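Long-range contact in nucleoporin NUP170 (Chaetomium thermophilum, PDB 5HAX), which probably serves as a scaffold component of the nuclear pore complex, joining an N-terminal beta-propeller to a helical C-terminal region: residues N400-D410 / Y425-N436. Numbering follows the deposited sequence.
Sequences NQDMLFVSAPD and YFEQGTWIELEN
Phe405 and Trp431 lie side by side on one face of two antiparallel strands, 403-409 and 427-433, neighbours in a blade of the beta-propeller whose edge is completed by the short strand 39-41. The backbones are joined by paired hydrogen bonds at Leu404-Ile432, Val406-Thr430 and Ala408-Gln428, and Asp410 N adds another to Phe426 O.

Phe405 CB makes a CH-pi contact over the six-membered ring of Trp431, 3.9 Å from its centroid and 12° off the normal. A chi1 of 174° swings the Phe405 phenyl edge toward the Trp431 indole face, their planes 56° apart. Met403 CB touches Trp431 CZ3 at 3.6 Å, and Gly429 suits its place because a CB there would crowd the Phe405 ring. The opposite face is mainly aliphatic around Leu404, Val406 and Ile432; branched Val406 and Ile432 meet through CG2 and CD1 at 3.9 Å.

Polar side chains tie both ends. Gln401 is long enough to reach across, and its amide NE2 serves two acceptors, Leu434 O and, at 2.8 Å, Glu433 OE2 on its anti lone pair. Shortening Gln401 to an alanine would probably leave both without this shared donor and the carboxylate freer to turn. Ser407 OG donates to Glu427 OE1, while OE2 of that buried glutamate pairs with Lys348 and Arg318. Asp410 OD1 accepts from Gln519 and OD2 pairs with Arg413; Gln428 NE2, also bonded to Glu39, meets Asp410 OD2 at 3.0 Å from above the carboxylate plane.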
loop_
_atom_site.group_PDB
_atom_site.type_symbol
_atom_site.label_atom_id
_atom_site.label_comp_id
_atom_site.label_asym_id
_atom_site.label_seq_id
_atom_site.Cartn_x
_atom_site.Cartn_y
_atom_site.Cartn_z
ATOM N N ASN A 400 30.154 6.064 -4.905
ATOM C CA ASN A 400 30.272 4.616 -4.806
ATOM C C ASN A 400 29.181 3.969 -3.970
ATOM O O ASN A 400 28.787 2.839 -4.267
ATOM C CB ASN A 400 31.631 4.237 -4.207
ATOM C CG ASN A 400 31.731 4.580 -2.733
ATOM O OD1 ASN A 400 31.540 3.723 -1.871
ATOM N ND2 ASN A 400 32.022 5.842 -2.437
ATOM N N GLN A 401 28.677 4.656 -2.945
ATOM C CA GLN A 401 27.748 4.078 -1.984
ATOM C C GLN A 401 26.474 4.907 -1.930
ATOM O O GLN A 401 26.528 6.126 -1.736
ATOM C CB GLN A 401 28.383 4.008 -0.592
ATOM C CG GLN A 401 27.584 3.194 0.410
ATOM C CD GLN A 401 28.191 3.219 1.800
ATOM O OE1 GLN A 401 29.043 4.056 2.103
ATOM N NE2 GLN A 401 27.758 2.298 2.652
ATOM N N ASP A 402 25.334 4.242 -2.098
ATOM C CA ASP A 402 24.034 4.868 -1.904
ATOM C C ASP A 402 23.615 4.744 -0.447
ATOM O O ASP A 402 23.888 3.734 0.207
ATOM C CB ASP A 402 22.973 4.221 -2.798
ATOM C CG ASP A 402 23.161 4.544 -4.266
ATOM O OD1 ASP A 402 24.002 5.407 -4.589
ATOM O OD2 ASP A 402 22.452 3.940 -5.100
ATOM N N MET A 403 22.958 5.786 0.057
ATOM C CA MET A 403 22.310 5.763 1.364
ATOM C C MET A 403 20.809 5.885 1.153
ATOM O O MET A 403 20.355 6.724 0.366
ATOM C CB MET A 403 22.813 6.897 2.261
ATOM C CG MET A 403 24.282 6.793 2.663
ATOM S SD MET A 403 24.714 5.268 3.536
ATOM C CE MET A 403 23.594 5.319 4.936
ATOM N N LEU A 404 20.047 5.050 1.853
ATOM C CA LEU A 404 18.598 4.985 1.698
ATOM C C LEU A 404 17.938 5.664 2.892
ATOM O O LEU A 404 18.042 5.179 4.023
ATOM C CB LEU A 404 18.139 3.533 1.583
ATOM C CG LEU A 404 17.242 3.208 0.393
ATOM C CD1 LEU A 404 18.022 3.344 -0.903
ATOM C CD2 LEU A 404 16.664 1.809 0.541
ATOM N N PHE A 405 17.262 6.784 2.642
ATOM C CA PHE A 405 16.394 7.391 3.641
ATOM C C PHE A 405 14.980 6.868 3.441
ATOM O O PHE A 405 14.450 6.914 2.326
ATOM C CB PHE A 405 16.406 8.917 3.548
ATOM C CG PHE A 405 15.420 9.578 4.471
ATOM C CD1 PHE A 405 15.641 9.597 5.838
ATOM C CD2 PHE A 405 14.266 10.163 3.976
ATOM C CE1 PHE A 405 14.732 10.192 6.695
ATOM C CE2 PHE A 405 13.355 10.763 4.828
ATOM C CZ PHE A 405 13.589 10.778 6.187
ATOM N N VAL A 406 14.379 6.366 4.515
ATOM C CA VAL A 406 13.041 5.789 4.468
ATOM C C VAL A 406 12.232 6.368 5.619
ATOM O O VAL A 406 12.689 6.366 6.767
ATOM C CB VAL A 406 13.069 4.250 4.543
ATOM C CG1 VAL A 406 11.736 3.687 4.088
ATOM C CG2 VAL A 406 14.201 3.691 3.693
ATOM N N SER A 407 11.033 6.861 5.311
ATOM C CA SER A 407 10.182 7.489 6.310
ATOM C C SER A 407 8.732 7.096 6.069
ATOM O O SER A 407 8.343 6.687 4.972
ATOM C CB SER A 407 10.319 9.020 6.294
ATOM O OG SER A 407 9.918 9.555 5.045
ATOM N N ALA A 408 7.936 7.231 7.119
ATOM C CA ALA A 408 6.512 6.951 7.080
ATOM C C ALA A 408 5.796 8.037 7.861
ATOM O O ALA A 408 6.406 8.711 8.698
ATOM C CB ALA A 408 6.186 5.577 7.676
ATOM N N PRO A 409 4.503 8.239 7.607
ATOM C CA PRO A 409 3.735 9.141 8.468
ATOM C C PRO A 409 3.752 8.627 9.897
ATOM O O PRO A 409 3.758 7.418 10.136
ATOM C CB PRO A 409 2.322 9.102 7.867
ATOM C CG PRO A 409 2.479 8.528 6.503
ATOM C CD PRO A 409 3.666 7.626 6.563
ATOM N N ASP A 410 3.785 9.556 10.854
ATOM C CA ASP A 410 3.666 9.189 12.265
ATOM C C ASP A 410 2.179 8.996 12.546
ATOM O O ASP A 410 1.508 9.834 13.153
ATOM C CB ASP A 410 4.296 10.242 13.168
ATOM C CG ASP A 410 4.516 9.736 14.584
ATOM O OD1 ASP A 410 3.817 8.788 14.996
ATOM O OD2 ASP A 410 5.394 10.278 15.285
ATOM N N TYR A 425 2.467 17.265 9.284
ATOM C CA TYR A 425 2.965 16.058 8.621
ATOM C C TYR A 425 4.111 15.461 9.443
ATOM O O TYR A 425 5.281 15.469 9.054
ATOM C CB TYR A 425 3.400 16.387 7.199
ATOM C CG TYR A 425 3.791 15.199 6.336
ATOM C CD1 TYR A 425 3.660 13.893 6.793
ATOM C CD2 TYR A 425 4.299 15.393 5.055
ATOM C CE1 TYR A 425 4.022 12.819 6.000
ATOM C CE2 TYR A 425 4.661 14.326 4.258
ATOM C CZ TYR A 425 4.522 13.042 4.734
ATOM O OH TYR A 425 4.886 11.980 3.939
ATOM N N PHE A 426 3.750 14.927 10.607
ATOM C CA PHE A 426 4.718 14.222 11.437
ATOM C C PHE A 426 5.181 12.950 10.735
ATOM O O PHE A 426 4.398 12.273 10.065
ATOM C CB PHE A 426 4.108 13.876 12.797
ATOM C CG PHE A 426 3.576 15.066 13.548
ATOM C CD1 PHE A 426 4.439 15.987 14.119
ATOM C CD2 PHE A 426 2.211 15.256 13.696
ATOM C CE1 PHE A 426 3.950 17.079 14.814
ATOM C CE2 PHE A 426 1.718 16.346 14.390
ATOM C CZ PHE A 426 2.588 17.256 14.948
ATOM N N GLU A 427 6.465 12.623 10.893
ATOM C CA GLU A 427 7.048 11.457 10.241
ATOM C C GLU A 427 8.006 10.735 11.178
ATOM O O GLU A 427 8.636 11.345 12.045
ATOM C CB GLU A 427 7.806 11.837 8.956
ATOM C CG GLU A 427 6.922 12.100 7.745
ATOM C CD GLU A 427 7.722 12.266 6.466
ATOM O OE1 GLU A 427 7.714 11.338 5.631
ATOM O OE2 GLU A 427 8.361 13.325 6.293
ATOM N N GLN A 428 8.097 9.421 10.985
ATOM C CA GLN A 428 9.148 8.584 11.552
ATOM C C GLN A 428 10.101 8.202 10.427
ATOM O O GLN A 428 9.656 7.740 9.373
ATOM C CB GLN A 428 8.562 7.326 12.198
ATOM C CG GLN A 428 7.683 7.579 13.420
ATOM C CD GLN A 428 8.483 7.876 14.672
ATOM O OE1 GLN A 428 9.538 7.285 14.906
ATOM N NE2 GLN A 428 7.981 8.792 15.488
ATOM N N GLY A 429 11.405 8.389 10.650
ATOM C CA GLY A 429 12.388 8.181 9.609
ATOM C C GLY A 429 13.554 7.334 10.081
ATOM O O GLY A 429 13.782 7.154 11.278
ATOM N N THR A 430 14.296 6.813 9.106
ATOM C CA THR A 430 15.482 6.013 9.388
ATOM C C THR A 430 16.360 5.957 8.145
ATOM O O THR A 430 15.895 6.176 7.023
ATOM C CB THR A 430 15.114 4.594 9.842
ATOM O OG1 THR A 430 16.296 3.899 10.261
ATOM C CG2 THR A 430 14.437 3.817 8.718
ATOM N N TRP A 431 17.636 5.644 8.366
ATOM C CA TRP A 431 18.630 5.492 7.307
ATOM C C TRP A 431 19.020 4.024 7.192
ATOM O O TRP A 431 19.503 3.433 8.163
ATOM C CB TRP A 431 19.876 6.326 7.595
ATOM C CG TRP A 431 19.739 7.781 7.318
ATOM C CD1 TRP A 431 19.471 8.764 8.224
ATOM C CD2 TRP A 431 19.884 8.429 6.050
ATOM N NE1 TRP A 431 19.436 9.986 7.597
ATOM C CE2 TRP A 431 19.686 9.808 6.262
ATOM C CE3 TRP A 431 20.160 7.977 4.756
ATOM C CZ2 TRP A 431 19.756 10.739 5.229
ATOM C CZ3 TRP A 431 20.227 8.904 3.729
ATOM C CH2 TRP A 431 20.025 10.269 3.972
ATOM N N ILE A 432 18.843 3.451 6.004
ATOM C CA ILE A 432 19.255 2.081 5.712
ATOM C C ILE A 432 20.485 2.149 4.820
ATOM O O ILE A 432 20.431 2.709 3.718
ATOM C CB ILE A 432 18.126 1.279 5.051
ATOM C CG1 ILE A 432 17.008 1.034 6.070
ATOM C CG2 ILE A 432 18.654 -0.051 4.509
ATOM C CD1 ILE A 432 15.725 0.526 5.466
ATOM N N GLU A 433 21.586 1.571 5.291
ATOM C CA GLU A 433 22.851 1.607 4.572
ATOM C C GLU A 433 22.966 0.402 3.649
ATOM O O GLU A 433 22.714 -0.735 4.063
ATOM C CB GLU A 433 24.025 1.631 5.552
ATOM C CG GLU A 433 25.386 1.737 4.875
ATOM C CD GLU A 433 26.522 1.898 5.866
ATOM O OE1 GLU A 433 26.265 1.841 7.087
ATOM O OE2 GLU A 433 27.676 2.083 5.423
ATOM N N LEU A 434 23.336 0.660 2.398
ATOM C CA LEU A 434 23.693 -0.379 1.445
ATOM C C LEU A 434 25.211 -0.449 1.325
ATOM O O LEU A 434 25.907 0.563 1.436
ATOM C CB LEU A 434 23.065 -0.104 0.075
ATOM C CG LEU A 434 21.542 0.065 0.050
ATOM C CD1 LEU A 434 21.075 0.451 -1.347
ATOM C CD2 LEU A 434 20.832 -1.201 0.526
ATOM N N GLU A 435 25.721 -1.658 1.104
ATOM C CA GLU A 435 27.160 -1.878 1.105
ATOM C C GLU A 435 27.830 -1.146 -0.056
ATOM O O GLU A 435 27.184 -0.702 -1.010
ATOM C CB GLU A 435 27.474 -3.372 1.032
ATOM C CG GLU A 435 27.099 -4.144 2.288
ATOM C CD GLU A 435 27.478 -5.611 2.208
ATOM O OE1 GLU A 435 27.392 -6.305 3.244
ATOM O OE2 GLU A 435 27.859 -6.071 1.111
ATOM N N ASN A 436 29.153 -1.019 0.045
ATOM C CA ASN A 436 29.935 -0.380 -1.005
ATOM C C ASN A 436 29.775 -1.131 -2.319
ATOM O O ASN A 436 29.959 -2.350 -2.378
ATOM C CB ASN A 436 31.408 -0.323 -0.598
ATOM C CG ASN A 436 32.329 -0.011 -1.765
ATOM O OD1 ASN A 436 33.088 -0.869 -2.217
ATOM N ND2 ASN A 436 32.267 1.220 -2.260
#